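PDB 1OFW: nine-heme cytochrome c from Desulfovibrio desulfuricans, which carries electrons through its nine hemes and may form part of a transmembrane redox complex that delivers them to the cytoplasm for sulfate reduction. Local coordinates for residues M16-E21 and G27-P32; K180-A185 and Y190-F195; C228-P233 and H264-G269. All blocks are in the same frame, centred on the assembly; numbering follows the deposited sequence.

Contact 1 lies in the N-terminal cytochrome c3-like region, with centre-to-centre distances of about 52 Å to contact 2 and 37 Å to contact 3. The latter two belong to the C-terminal region, their centres about 16 Å apart. Contacts 1 and 3 are buried. Contact 2 lies farthest from the centre of the chain, and one face of its hairpin is exposed. Backbone hydrogen bonds join the two segments of contact 2. Contact 1 pairs two loops by apolar touches, and contact 3 brings a loop against helix 259-273. That helix also meets the hairpin of contact 2.

Contact 1 of 3, residues M16-E21 and G27-P32. With HEC (heme c), chain G.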
loop_
_atom_site.group_PDB
_atom_site.type_symbol
_atom_site.label_atom_id
_atom_site.label_comp_id
_atom_site.label_asym_id
_atom_site.label_seq_id
_atom_site.Cartn_x
_atom_site.Cartn_y
_atom_site.Cartn_z
ATOM N N MET A 16 0.284 4.521 -18.958
ATOM C CA MET A 16 -0.197 5.839 -18.627
ATOM C C MET A 16 0.960 6.813 -18.519
ATOM O O MET A 16 1.917 6.658 -17.760
ATOM C CB MET A 16 -0.978 5.815 -17.308
ATOM C CG MET A 16 -2.148 4.829 -17.328
ATOM S SD MET A 16 -2.977 4.669 -15.747
ATOM C CE MET A 16 -3.749 6.273 -15.605
ATOM N N PHE A 17 0.884 7.872 -19.337
ATOM C CA PHE A 17 1.951 8.833 -19.450
ATOM C C PHE A 17 1.611 10.177 -18.842
ATOM O O PHE A 17 0.435 10.489 -18.606
ATOM C CB PHE A 17 2.261 9.098 -20.942
ATOM C CG PHE A 17 2.899 7.921 -21.638
ATOM C CD1 PHE A 17 2.109 6.993 -22.290
ATOM C CD2 PHE A 17 4.257 7.749 -21.659
ATOM C CE1 PHE A 17 2.711 5.946 -22.919
ATOM C CE2 PHE A 17 4.889 6.697 -22.289
ATOM C CZ PHE A 17 4.085 5.786 -22.949
ATOM N N PRO A 18 2.637 10.970 -18.564
ATOM C CA PRO A 18 2.410 12.309 -17.981
ATOM C C PRO A 18 1.950 13.318 -19.032
ATOM O O PRO A 18 2.715 14.142 -19.515
ATOM C CB PRO A 18 3.796 12.683 -17.419
ATOM C CG PRO A 18 4.722 11.944 -18.297
ATOM C CD PRO A 18 4.062 10.676 -18.673
ATOM N N VAL A 19 0.643 13.205 -19.307
ATOM C CA VAL A 19 0.038 13.991 -20.383
ATOM C C VAL A 19 -0.194 15.432 -19.967
ATOM O O VAL A 19 -0.826 15.732 -18.974
ATOM C CB VAL A 19 -1.271 13.307 -20.815
ATOM C CG1 VAL A 19 -2.064 14.215 -21.748
ATOM C CG2 VAL A 19 -0.938 11.960 -21.462
ATOM N N GLY A 20 0.345 16.359 -20.760
ATOM C CA GLY A 20 0.210 17.785 -20.482
ATOM C C GLY A 20 0.398 18.571 -21.776
ATOM O O GLY A 20 0.813 18.010 -22.800
ATOM N N GLU A 21 0.126 19.872 -21.791
ATOM C CA GLU A 21 0.413 20.485 -23.108
ATOM C C GLU A 21 1.720 21.256 -23.117
ATOM O O GLU A 21 2.231 21.625 -24.187
ATOM C CB GLU A 21 -0.750 21.361 -23.576
ATOM C CG GLU A 21 -1.630 20.635 -24.592
ATOM N N GLY A 27 11.889 14.755 -21.109
ATOM C CA GLY A 27 11.233 13.650 -20.396
ATOM C C GLY A 27 11.422 13.768 -18.893
ATOM O O GLY A 27 11.650 12.776 -18.177
ATOM N N ALA A 28 11.313 15.002 -18.433
ATOM C CA ALA A 28 11.380 15.311 -17.009
ATOM C C ALA A 28 10.081 14.793 -16.397
ATOM O O ALA A 28 9.035 15.419 -16.549
ATOM C CB ALA A 28 11.569 16.809 -16.811
ATOM N N ALA A 29 10.108 13.654 -15.723
ATOM C CA ALA A 29 8.912 12.967 -15.294
ATOM C C ALA A 29 9.233 11.696 -14.511
ATOM O O ALA A 29 10.339 11.165 -14.571
ATOM C CB ALA A 29 8.104 12.561 -16.515
ATOM N N MET A 30 8.207 11.223 -13.805
ATOM C CA MET A 30 8.289 9.871 -13.262
ATOM C C MET A 30 8.305 8.846 -14.394
ATOM O O MET A 30 7.899 9.134 -15.528
ATOM C CB MET A 30 7.076 9.560 -12.374
ATOM C CG MET A 30 6.892 10.511 -11.203
ATOM S SD MET A 30 8.146 10.299 -9.922
ATOM C CE MET A 30 7.689 8.689 -9.287
ATOM N N LYS A 31 8.729 7.611 -14.121
ATOM C CA LYS A 31 8.500 6.505 -15.034
ATOM C C LYS A 31 7.006 6.413 -15.280
ATOM O O LYS A 31 6.213 6.550 -14.345
ATOM C CB LYS A 31 8.974 5.166 -14.470
ATOM C CG LYS A 31 10.501 5.102 -14.370
ATOM C CD LYS A 31 10.878 3.768 -13.755
ATOM C CE LYS A 31 12.383 3.585 -13.766
ATOM N NZ LYS A 31 12.675 2.225 -13.201
ATOM N N PRO A 32 6.573 6.201 -16.525
ATOM C CA PRO A 32 5.157 5.929 -16.747
ATOM C C PRO A 32 4.648 4.723 -15.969
ATOM O O PRO A 32 5.408 3.860 -15.550
ATOM C CB PRO A 32 5.087 5.703 -18.258
ATOM C CG PRO A 32 6.256 6.476 -18.799
ATOM C CD PRO A 32 7.359 6.283 -17.757
HETATM FE FE HEC G . 2.504 8.747 -9.145
HETATM C CHA HEC G . 1.607 10.449 -11.980
HETATM C CHB HEC G . 4.828 11.148 -8.475
HETATM C CHC HEC G . 3.377 7.096 -6.292
HETATM C CHD HEC G . 0.133 6.384 -9.819
HETATM N NA HEC G . 3.051 10.448 -10.038
HETATM C C1A HEC G . 2.553 11.048 -11.204
HETATM C C2A HEC G . 3.130 12.359 -11.390
HETATM C C3A HEC G . 4.021 12.533 -10.405
HETATM C C4A HEC G . 3.998 11.342 -9.559
HETATM C CMA HEC G . 4.947 13.738 -10.147
HETATM C CAA HEC G . 2.725 13.327 -12.509
HETATM C CBA HEC G . 3.411 13.022 -13.858
HETATM C CGA HEC G . 4.912 13.223 -13.856
HETATM O O1A HEC G . 5.350 14.381 -13.574
HETATM O O2A HEC G . 5.637 12.247 -14.167
HETATM N NB HEC G . 3.841 9.063 -7.699
HETATM C C1B HEC G . 4.778 10.077 -7.604
HETATM C C2B HEC G . 5.665 9.828 -6.483
HETATM C C3B HEC G . 5.228 8.700 -5.876
HETATM C C4B HEC G . 4.090 8.228 -6.623
HETATM C CMB HEC G . 6.884 10.706 -6.149
HETATM C CAB HEC G . 5.783 7.954 -4.657
HETATM C CBB HEC G . 5.946 8.932 -3.450
HETATM N NC HEC G . 1.905 7.066 -8.267
HETATM C C1C HEC G . 2.385 6.545 -7.080
HETATM C C2C HEC G . 1.689 5.324 -6.784
HETATM C C3C HEC G . 0.789 5.112 -7.770
HETATM C C4C HEC G . 0.911 6.215 -8.681
HETATM C CMC HEC G . 2.033 4.460 -5.553
HETATM C CAC HEC G . -0.131 3.897 -7.997
HETATM C CBC HEC G . -1.034 3.577 -6.784
HETATM N ND HEC G . 1.177 8.454 -10.609
HETATM C C1D HEC G . 0.328 7.378 -10.748
HETATM C C2D HEC G . -0.327 7.435 -12.047
HETATM C C3D HEC G . 0.114 8.547 -12.657
HETATM C C4D HEC G . 1.005 9.223 -11.754
HETATM C CMD HEC G . -1.343 6.391 -12.570
HETATM C CAD HEC G . -0.249 9.023 -14.082
HETATM C CBD HEC G . 0.711 8.369 -15.120
HETATM C CGD HEC G . 2.046 9.051 -15.202
HETATM O O1D HEC G . 3.141 8.426 -15.033
HETATM O O2D HEC G . 2.027 10.282 -15.476
#
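F17 lays its ring obliquely against the pyrrolidine of P32, with F17 CD2 3.7 Å from P32 CG. The P32 ring also meets the backbone of the other segment: M16 O is 3.3 Å from P32 CB. Next to F17, P18 CG touches A29 CB at 3.9 Å. P18 is the centre of an inverse gamma turn, closed by a weak bond from V19 N to F17 O. The two segments, 16-21 and 27-32, run nearly antiparallel where they touch, within the loop between strands 13-16 and 33-36. M142 of helix 139-147 packs on F17, P18, A29 and P32.

The two propionates of a heme lie against the same group. M30 N donates to heme propionate oxygen O2A at 2.8 Å, with an angle of 148° at the hydrogen. Bends at chi2 (-71°) and chi3 (-69°) fold the M30 side chain along the porphyrin. M30 CG comes within 3.4 Å of heme C4A, and M30 CE reaches heme C1B at 3.6 Å. The carbonyl of K31 accepts a bond from ND1 of H131, an axial iron ligand of heme 5. The other propionate sits near P18, whose N has no hydrogen to give. The chemistry is therefore divided: prolines, alanine and phenylalanine join the segments, while a backbone N-H bonds a propionate oxygen, which would tend to favour its charged form.

Contact 2 of 3, residues K180-A185 and Y190-F195. With HEC (heme c), chain K.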
loop_
_atom_site.group_PDB
_atom_site.type_symbol
_atom_site.label_atom_id
_atom_site.label_comp_id
_atom_site.label_asym_id
_atom_site.label_seq_id
_atom_site.Cartn_x
_atom_site.Cartn_y
_atom_site.Cartn_z
ATOM N N LYS A 180 8.537 -17.767 19.937
ATOM C CA LYS A 180 7.916 -16.947 20.965
ATOM C C LYS A 180 8.924 -15.929 21.489
ATOM O O LYS A 180 10.137 -16.078 21.360
ATOM C CB LYS A 180 7.331 -17.811 22.072
ATOM C CG LYS A 180 8.319 -18.223 23.122
ATOM C CD LYS A 180 7.693 -19.021 24.253
ATOM C CE LYS A 180 7.016 -18.143 25.268
ATOM N NZ LYS A 180 6.737 -18.904 26.524
ATOM N N VAL A 181 8.357 -14.878 22.086
ATOM C CA VAL A 181 9.183 -13.863 22.724
ATOM C C VAL A 181 8.599 -13.645 24.109
ATOM O O VAL A 181 7.405 -13.401 24.288
ATOM C CB VAL A 181 9.265 -12.526 21.980
ATOM C CG1 VAL A 181 10.129 -11.536 22.756
ATOM C CG2 VAL A 181 9.840 -12.797 20.596
ATOM N N VAL A 182 9.483 -13.819 25.086
ATOM C CA VAL A 182 9.066 -13.583 26.489
ATOM C C VAL A 182 9.312 -12.118 26.775
ATOM O O VAL A 182 10.437 -11.641 26.909
ATOM C CB VAL A 182 9.836 -14.516 27.432
ATOM C CG1 VAL A 182 9.532 -14.125 28.876
ATOM C CG2 VAL A 182 9.451 -15.951 27.140
ATOM N N ILE A 183 8.229 -11.332 26.738
ATOM C CA ILE A 183 8.361 -9.897 26.886
ATOM C C ILE A 183 8.325 -9.564 28.373
ATOM O O ILE A 183 7.263 -9.546 29.001
ATOM C CB ILE A 183 7.235 -9.140 26.129
ATOM C CG1 ILE A 183 7.184 -9.556 24.656
ATOM C CG2 ILE A 183 7.380 -7.645 26.288
ATOM C CD1 ILE A 183 6.093 -8.915 23.861
ATOM N N ASP A 184 9.510 -9.340 28.932
ATOM C CA ASP A 184 9.661 -9.196 30.368
ATOM C C ASP A 184 10.350 -7.887 30.763
ATOM O O ASP A 184 10.660 -7.801 31.952
ATOM C CB ASP A 184 10.404 -10.400 30.952
ATOM C CG ASP A 184 11.768 -10.607 30.363
ATOM O OD1 ASP A 184 12.250 -9.775 29.584
ATOM O OD2 ASP A 184 12.373 -11.670 30.677
ATOM N N ALA A 185 10.501 -6.931 29.874
ATOM C CA ALA A 185 11.226 -5.689 30.127
ATOM C C ALA A 185 10.708 -4.978 31.376
ATOM O O ALA A 185 11.474 -4.358 32.123
ATOM C CB ALA A 185 11.123 -4.760 28.928
ATOM N N TYR A 190 2.564 -8.025 36.700
ATOM C CA TYR A 190 2.241 -9.219 35.953
ATOM C C TYR A 190 3.493 -10.027 35.614
ATOM O O TYR A 190 4.570 -9.458 35.693
ATOM C CB TYR A 190 1.486 -8.795 34.658
ATOM C CG TYR A 190 0.210 -8.050 34.996
ATOM C CD1 TYR A 190 0.186 -6.663 35.109
ATOM C CD2 TYR A 190 -0.976 -8.765 35.206
ATOM C CE1 TYR A 190 -0.973 -5.991 35.423
ATOM C CE2 TYR A 190 -2.140 -8.075 35.522
ATOM C CZ TYR A 190 -2.127 -6.716 35.629
ATOM O OH TYR A 190 -3.280 -6.021 35.944
ATOM N N GLU A 191 3.322 -11.298 35.293
ATOM C CA GLU A 191 4.330 -12.149 34.706
ATOM C C GLU A 191 4.629 -11.603 33.299
ATOM O O GLU A 191 3.893 -10.755 32.795
ATOM C CB GLU A 191 3.875 -13.594 34.646
ATOM C CG GLU A 191 3.571 -14.071 36.066
ATOM C CD GLU A 191 3.593 -15.543 36.334
ATOM O OE1 GLU A 191 3.336 -16.361 35.435
ATOM O OE2 GLU A 191 3.856 -15.925 37.509
ATOM N N PRO A 192 5.729 -12.040 32.711
ATOM C CA PRO A 192 6.034 -11.648 31.324
ATOM C C PRO A 192 4.881 -12.059 30.416
ATOM O O PRO A 192 4.091 -12.963 30.675
ATOM C CB PRO A 192 7.279 -12.449 30.974
ATOM C CG PRO A 192 7.967 -12.523 32.332
ATOM C CD PRO A 192 6.811 -12.877 33.260
ATOM N N SER A 193 4.843 -11.331 29.292
ATOM C CA SER A 193 3.904 -11.709 28.237
ATOM C C SER A 193 4.571 -12.691 27.321
ATOM O O SER A 193 5.621 -12.351 26.734
ATOM C CB SER A 193 3.480 -10.421 27.499
ATOM O OG SER A 193 2.510 -10.753 26.536
ATOM N N ASN A 194 4.037 -13.898 27.221
ATOM C CA ASN A 194 4.618 -14.906 26.342
ATOM C C ASN A 194 4.021 -14.761 24.942
ATOM O O ASN A 194 3.021 -15.415 24.634
ATOM C CB ASN A 194 4.320 -16.311 26.852
ATOM C CG ASN A 194 5.022 -16.532 28.194
ATOM O OD1 ASN A 194 6.203 -16.257 28.344
ATOM N ND2 ASN A 194 4.248 -17.026 29.148
ATOM N N PHE A 195 4.650 -13.874 24.193
ATOM C CA PHE A 195 4.053 -13.461 22.902
ATOM C C PHE A 195 4.277 -14.527 21.848
ATOM O O PHE A 195 5.413 -14.929 21.608
ATOM C CB PHE A 195 4.627 -12.114 22.493
ATOM C CG PHE A 195 4.194 -11.605 21.129
ATOM C CD1 PHE A 195 2.868 -11.534 20.805
ATOM C CD2 PHE A 195 5.135 -11.225 20.195
ATOM C CE1 PHE A 195 2.467 -11.075 19.571
ATOM C CE2 PHE A 195 4.728 -10.746 18.964
ATOM C CZ PHE A 195 3.390 -10.669 18.645
HETATM FE FE HEC K . -0.528 -5.030 29.784
HETATM C CHA HEC K . 2.774 -4.616 30.406
HETATM C CHB HEC K . -1.310 -3.449 32.774
HETATM C CHC HEC K . -3.896 -5.416 29.172
HETATM C CHD HEC K . 0.184 -6.536 26.843
HETATM N NA HEC K . 0.492 -4.159 31.247
HETATM C C1A HEC K . 1.889 -4.142 31.349
HETATM C C2A HEC K . 2.284 -3.554 32.611
HETATM C C3A HEC K . 1.155 -3.284 33.286
HETATM C C4A HEC K . 0.030 -3.616 32.440
HETATM C CMA HEC K . 1.017 -2.754 34.719
HETATM C CAA HEC K . 3.736 -3.320 33.079
HETATM C CBA HEC K . 4.397 -4.681 33.410
HETATM C CGA HEC K . 4.092 -5.246 34.776
HETATM O O1A HEC K . 3.781 -4.461 35.698
HETATM O O2A HEC K . 4.182 -6.489 34.868
HETATM N NB HEC K . -2.205 -4.617 30.791
HETATM C C1B HEC K . -2.328 -3.972 32.012
HETATM C C2B HEC K . -3.743 -3.928 32.394
HETATM C C3B HEC K . -4.446 -4.458 31.386
HETATM C C4B HEC K . -3.499 -4.845 30.365
HETATM C CMB HEC K . -4.238 -3.367 33.735
HETATM C CAB HEC K . -5.957 -4.651 31.252
HETATM C CBB HEC K . -6.622 -3.248 31.086
HETATM N NC HEC K . -1.655 -5.839 28.351
HETATM C C1C HEC K . -3.023 -5.926 28.231
HETATM C C2C HEC K . -3.372 -6.668 27.047
HETATM C C3C HEC K . -2.214 -7.030 26.427
HETATM C C4C HEC K . -1.135 -6.458 27.219
HETATM C CMC HEC K . -4.794 -7.034 26.611
HETATM C CAC HEC K . -2.038 -7.924 25.213
HETATM C CBC HEC K . -2.882 -7.546 23.971
HETATM N ND HEC K . 1.125 -5.373 28.747
HETATM C C1D HEC K . 1.253 -6.097 27.572
HETATM C C2D HEC K . 2.651 -6.300 27.271
HETATM C C3D HEC K . 3.364 -5.794 28.277
HETATM C C4D HEC K . 2.430 -5.210 29.213
HETATM C CMD HEC K . 3.136 -6.996 25.976
HETATM C CAD HEC K . 4.896 -5.802 28.537
HETATM C CBD HEC K . 5.165 -6.936 29.596
HETATM C CGD HEC K . 6.538 -6.791 30.267
HETATM O O1D HEC K . 6.669 -7.337 31.420
HETATM O O2D HEC K . 7.422 -6.167 29.659
#
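I183 N donates to S193 O at 2.8 Å, nearly straight at 168°. This bond belongs to a beta hairpin of strands 181-183 and 193-195, whose directions differ by 154°. S193 N returns a bond to I183 O, where the donor is tilted 30° from the carbonyl plane. V181 and F195 form the other hydrogen-bonded pair. V181 N reaches F195 O in the carbonyl plane, and F195 N reaches V181 O at 2.8 Å. V182 and N194 face each other between them as a non-hydrogen-bonded pair.

The two faces of the hairpin differ. V181, I183, S193 and F195 point to the buried, heme-lined one. There I183 and F195 lie side by side, with I183 CD1 3.8 Å from F195 CB. F195 also meets the ring of H200, an axial ligand of heme 8. S193 OG bonds to C287 O and ties the strand to the C-terminal part of the chain. On the exposed face V182 lies alongside N194. K180, just before its strand, lies alongside N194 as well. The K180 chain bends at chi3 and brings its CE to 3.6 Å from N194 CB. V182 CG1 touches P192 CB at 3.5 Å.

Backbone N-H groups of the link between the strands bond to heme 9, whose iron is bound by H264 and H288. They are those of L186, D188 and K189. Y190 N adds a bond to propionate oxygen O2A at 2.9 Å. The Y190 ring meets the ring of H288 and has the heme methyl CMA at its edge, in plane. Y190 OH ends 3.6 Å from heme CMB.

Contact 3 of 3, residues C228-P233 and H264-G269; sequences CHHRSP and HLQCMG. With HEC (heme c), chain I.
Q266 leaves helix 259-273 toward C228 and extends between the loop and the heme. Its CB lies 4.0 Å from heme methyl CMB. The first torsion sets CG opposite the backbone N (chi1 -163°), and the chain stays extended from there. CD then comes 3.7 Å from C228 CA and also rests near CMB. The amide at the tip sits against CB and the carbonyl of C228. Its orientation is doubtful, since it is probably turned over in the model. As built, Q266 OE1 is 3.0 Å from C228 O; turned back, the amide may donate a hydrogen bond there. The amide plane stands at 88° to the H230 ring, which comes from the opposite direction.

H230 NE2 binds the iron of heme 7 at 2.0 Å, and H245 is the second axial ligand. R231 NH1 lies 3.1 Å above the centre of one face of the H230 ring, and C228 O lies over the opposite face, offset toward the rim. The same guanidinium grips a propionate: NH1 to O2A at 176° and, less straight, NH2 to O1A at 2.8 Å. The two bonds fix the turn of the guanidinium, which has H230 CE1 at its edge.

C228 and H229 close the CXXCH motif of heme 6, and the next residue, H230, serves heme 7. On the helix, C267, facing away from the loop, is linked to heme 8. The 228-233 loop comes after helix 212-217 in the chain and packs, through C228 and H230, on the Q266 side of helix 259-273.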
loop_
_atom_site.group_PDB
_atom_site.type_symbol
_atom_site.label_atom_id
_atom_site.label_comp_id
_atom_site.label_asym_id
_atom_site.label_seq_id
_atom_site.Cartn_x
_atom_site.Cartn_y
_atom_site.Cartn_z
ATOM N N CYS A 228 5.422 -4.015 13.063
ATOM C CA CYS A 228 5.648 -3.807 14.480
ATOM C C CYS A 228 7.007 -3.205 14.759
ATOM O O CYS A 228 7.100 -2.262 15.547
ATOM C CB CYS A 228 5.458 -5.152 15.198
ATOM S SG CYS A 228 3.836 -5.892 14.900
ATOM N N HIS A 229 8.030 -3.725 14.091
ATOM C CA HIS A 229 9.400 -3.220 14.193
ATOM C C HIS A 229 9.567 -2.037 13.246
ATOM O O HIS A 229 10.232 -2.083 12.228
ATOM C CB HIS A 229 10.405 -4.334 13.907
ATOM C CG HIS A 229 10.259 -5.557 14.740
ATOM N ND1 HIS A 229 10.635 -5.513 16.040
ATOM C CD2 HIS A 229 9.785 -6.809 14.519
ATOM C CE1 HIS A 229 10.404 -6.702 16.616
ATOM N NE2 HIS A 229 9.903 -7.518 15.689
ATOM N N HIS A 230 8.936 -0.946 13.628
ATOM C CA HIS A 230 8.897 0.218 12.760
ATOM C C HIS A 230 10.109 1.153 12.967
ATOM O O HIS A 230 10.785 1.072 13.985
ATOM C CB HIS A 230 7.606 0.998 12.970
ATOM C CG HIS A 230 7.375 1.473 14.382
ATOM N ND1 HIS A 230 6.089 1.414 14.896
ATOM C CD2 HIS A 230 8.094 1.948 15.409
ATOM C CE1 HIS A 230 6.090 1.859 16.142
ATOM N NE2 HIS A 230 7.310 2.211 16.490
ATOM N N ARG A 231 10.293 2.062 12.018
ATOM C CA ARG A 231 11.228 3.173 12.112
ATOM C C ARG A 231 12.666 2.701 12.305
ATOM O O ARG A 231 13.491 3.419 12.878
ATOM C CB ARG A 231 10.782 4.174 13.181
ATOM C CG ARG A 231 9.349 4.661 12.915
ATOM C CD ARG A 231 8.799 5.567 13.994
ATOM N NE ARG A 231 7.522 6.206 13.634
ATOM C CZ ARG A 231 6.310 5.801 13.990
ATOM N NH1 ARG A 231 6.088 4.716 14.740
ATOM N NH2 ARG A 231 5.207 6.458 13.611
ATOM N N SER A 232 12.985 1.527 11.794
ATOM C CA SER A 232 14.369 1.055 11.780
ATOM C C SER A 232 14.571 0.220 10.518
ATOM O O SER A 232 13.585 -0.204 9.913
ATOM C CB SER A 232 14.706 0.289 13.031
ATOM O OG SER A 232 14.144 -0.989 13.093
ATOM N N PRO A 233 15.798 0.060 10.071
ATOM C CA PRO A 233 15.994 -0.637 8.792
ATOM C C PRO A 233 15.432 -2.026 8.826
ATOM O O PRO A 233 15.384 -2.728 9.837
ATOM C CB PRO A 233 17.508 -0.691 8.682
ATOM C CG PRO A 233 17.999 0.489 9.464
ATOM C CD PRO A 233 17.054 0.531 10.662
ATOM N N HIS A 264 1.024 -1.658 24.745
ATOM C CA HIS A 264 -0.447 -1.698 24.744
ATOM C C HIS A 264 -1.053 -1.157 23.483
ATOM O O HIS A 264 -1.971 -1.691 22.882
ATOM C CB HIS A 264 -0.941 -0.957 25.984
ATOM C CG HIS A 264 -0.824 -1.745 27.244
ATOM N ND1 HIS A 264 -0.985 -1.132 28.479
ATOM C CD2 HIS A 264 -0.624 -3.052 27.479
ATOM C CE1 HIS A 264 -0.844 -2.072 29.403
ATOM N NE2 HIS A 264 -0.620 -3.252 28.855
ATOM N N LEU A 265 -0.550 0.017 23.050
ATOM C CA LEU A 265 -1.133 0.635 21.863
ATOM C C LEU A 265 -0.892 -0.167 20.608
ATOM O O LEU A 265 -1.760 -0.225 19.739
ATOM C CB LEU A 265 -0.517 2.039 21.669
ATOM C CG LEU A 265 -0.975 3.076 22.693
ATOM C CD1 LEU A 265 -0.067 4.310 22.601
ATOM C CD2 LEU A 265 -2.436 3.408 22.463
ATOM N N GLN A 266 0.264 -0.804 20.482
ATOM C CA GLN A 266 0.511 -1.603 19.290
ATOM C C GLN A 266 -0.276 -2.903 19.314
ATOM O O GLN A 266 -0.992 -3.203 18.346
ATOM C CB GLN A 266 2.000 -1.962 19.143
ATOM C CG GLN A 266 2.379 -2.419 17.748
ATOM C CD GLN A 266 3.897 -2.493 17.515
ATOM O OE1 GLN A 266 4.514 -1.563 16.984
ATOM N NE2 GLN A 266 4.378 -3.611 17.903
ATOM N N CYS A 267 -0.167 -3.675 20.397
ATOM C CA CYS A 267 -0.841 -4.980 20.490
ATOM C C CYS A 267 -2.349 -4.752 20.412
ATOM O O CYS A 267 -3.078 -5.370 19.631
ATOM C CB CYS A 267 -0.498 -5.688 21.802
ATOM S SG CYS A 267 1.228 -5.920 22.216
ATOM N N MET A 268 -2.873 -3.858 21.229
ATOM C CA MET A 268 -4.301 -3.631 21.238
ATOM C C MET A 268 -4.774 -2.927 19.969
ATOM O O MET A 268 -5.933 -3.091 19.561
ATOM C CB MET A 268 -4.744 -2.802 22.445
ATOM C CG MET A 268 -4.392 -3.401 23.798
ATOM S SD MET A 268 -4.889 -2.246 25.109
ATOM C CE MET A 268 -4.415 -3.129 26.583
ATOM N N GLY A 269 -3.931 -2.141 19.334
ATOM C CA GLY A 269 -4.340 -1.418 18.131
ATOM C C GLY A 269 -4.696 -2.335 17.000
ATOM O O GLY A 269 -5.682 -2.173 16.295
HETATM FE FE HEC I . 7.881 2.766 18.333
HETATM C CHA HEC I . 5.834 5.559 18.105
HETATM C CHB HEC I . 5.287 0.995 19.619
HETATM C CHC HEC I . 9.854 -0.037 18.365
HETATM C CHD HEC I . 10.557 4.673 17.373
HETATM N NA HEC I . 5.962 3.190 18.710
HETATM C C1A HEC I . 5.279 4.359 18.497
HETATM C C2A HEC I . 3.869 4.159 18.794
HETATM C C3A HEC I . 3.725 2.889 19.204
HETATM C C4A HEC I . 5.025 2.283 19.216
HETATM C CMA HEC I . 2.428 2.174 19.602
HETATM C CAA HEC I . 2.785 5.243 18.668
HETATM C CBA HEC I . 2.053 4.986 17.322
HETATM C CGA HEC I . 2.951 4.994 16.104
HETATM O O1A HEC I . 3.283 6.118 15.659
HETATM O O2A HEC I . 3.328 3.920 15.596
HETATM N NB HEC I . 7.653 0.879 18.931
HETATM C C1B HEC I . 6.495 0.328 19.467
HETATM C C2B HEC I . 6.747 -1.052 19.805
HETATM C C3B HEC I . 7.973 -1.361 19.355
HETATM C C4B HEC I . 8.563 -0.149 18.844
HETATM C CMB HEC I . 5.726 -1.933 20.545
HETATM C CAB HEC I . 8.711 -2.681 19.372
HETATM C CBB HEC I . 8.070 -3.780 18.495
HETATM N NC HEC I . 9.813 2.416 17.922
HETATM C C1C HEC I . 10.448 1.196 18.015
HETATM C C2C HEC I . 11.874 1.365 17.779
HETATM C C3C HEC I . 12.071 2.665 17.564
HETATM C C4C HEC I . 10.811 3.338 17.605
HETATM C CMC HEC I . 12.905 0.253 17.902
HETATM C CAC HEC I . 13.394 3.445 17.397
HETATM C CBC HEC I . 14.322 2.818 16.328
HETATM N ND HEC I . 8.140 4.671 17.778
HETATM C C1D HEC I . 9.337 5.287 17.463
HETATM C C2D HEC I . 9.095 6.686 17.198
HETATM C C3D HEC I . 7.799 6.943 17.424
HETATM C C4D HEC I . 7.188 5.681 17.789
HETATM C CMD HEC I . 10.204 7.653 16.739
HETATM C CAD HEC I . 7.031 8.262 17.375
HETATM C CBD HEC I . 6.438 8.529 15.970
HETATM C CGD HEC I . 5.716 9.878 16.010
HETATM O O1D HEC I . 6.384 10.836 16.439
HETATM O O2D HEC I . 4.527 9.966 15.649
#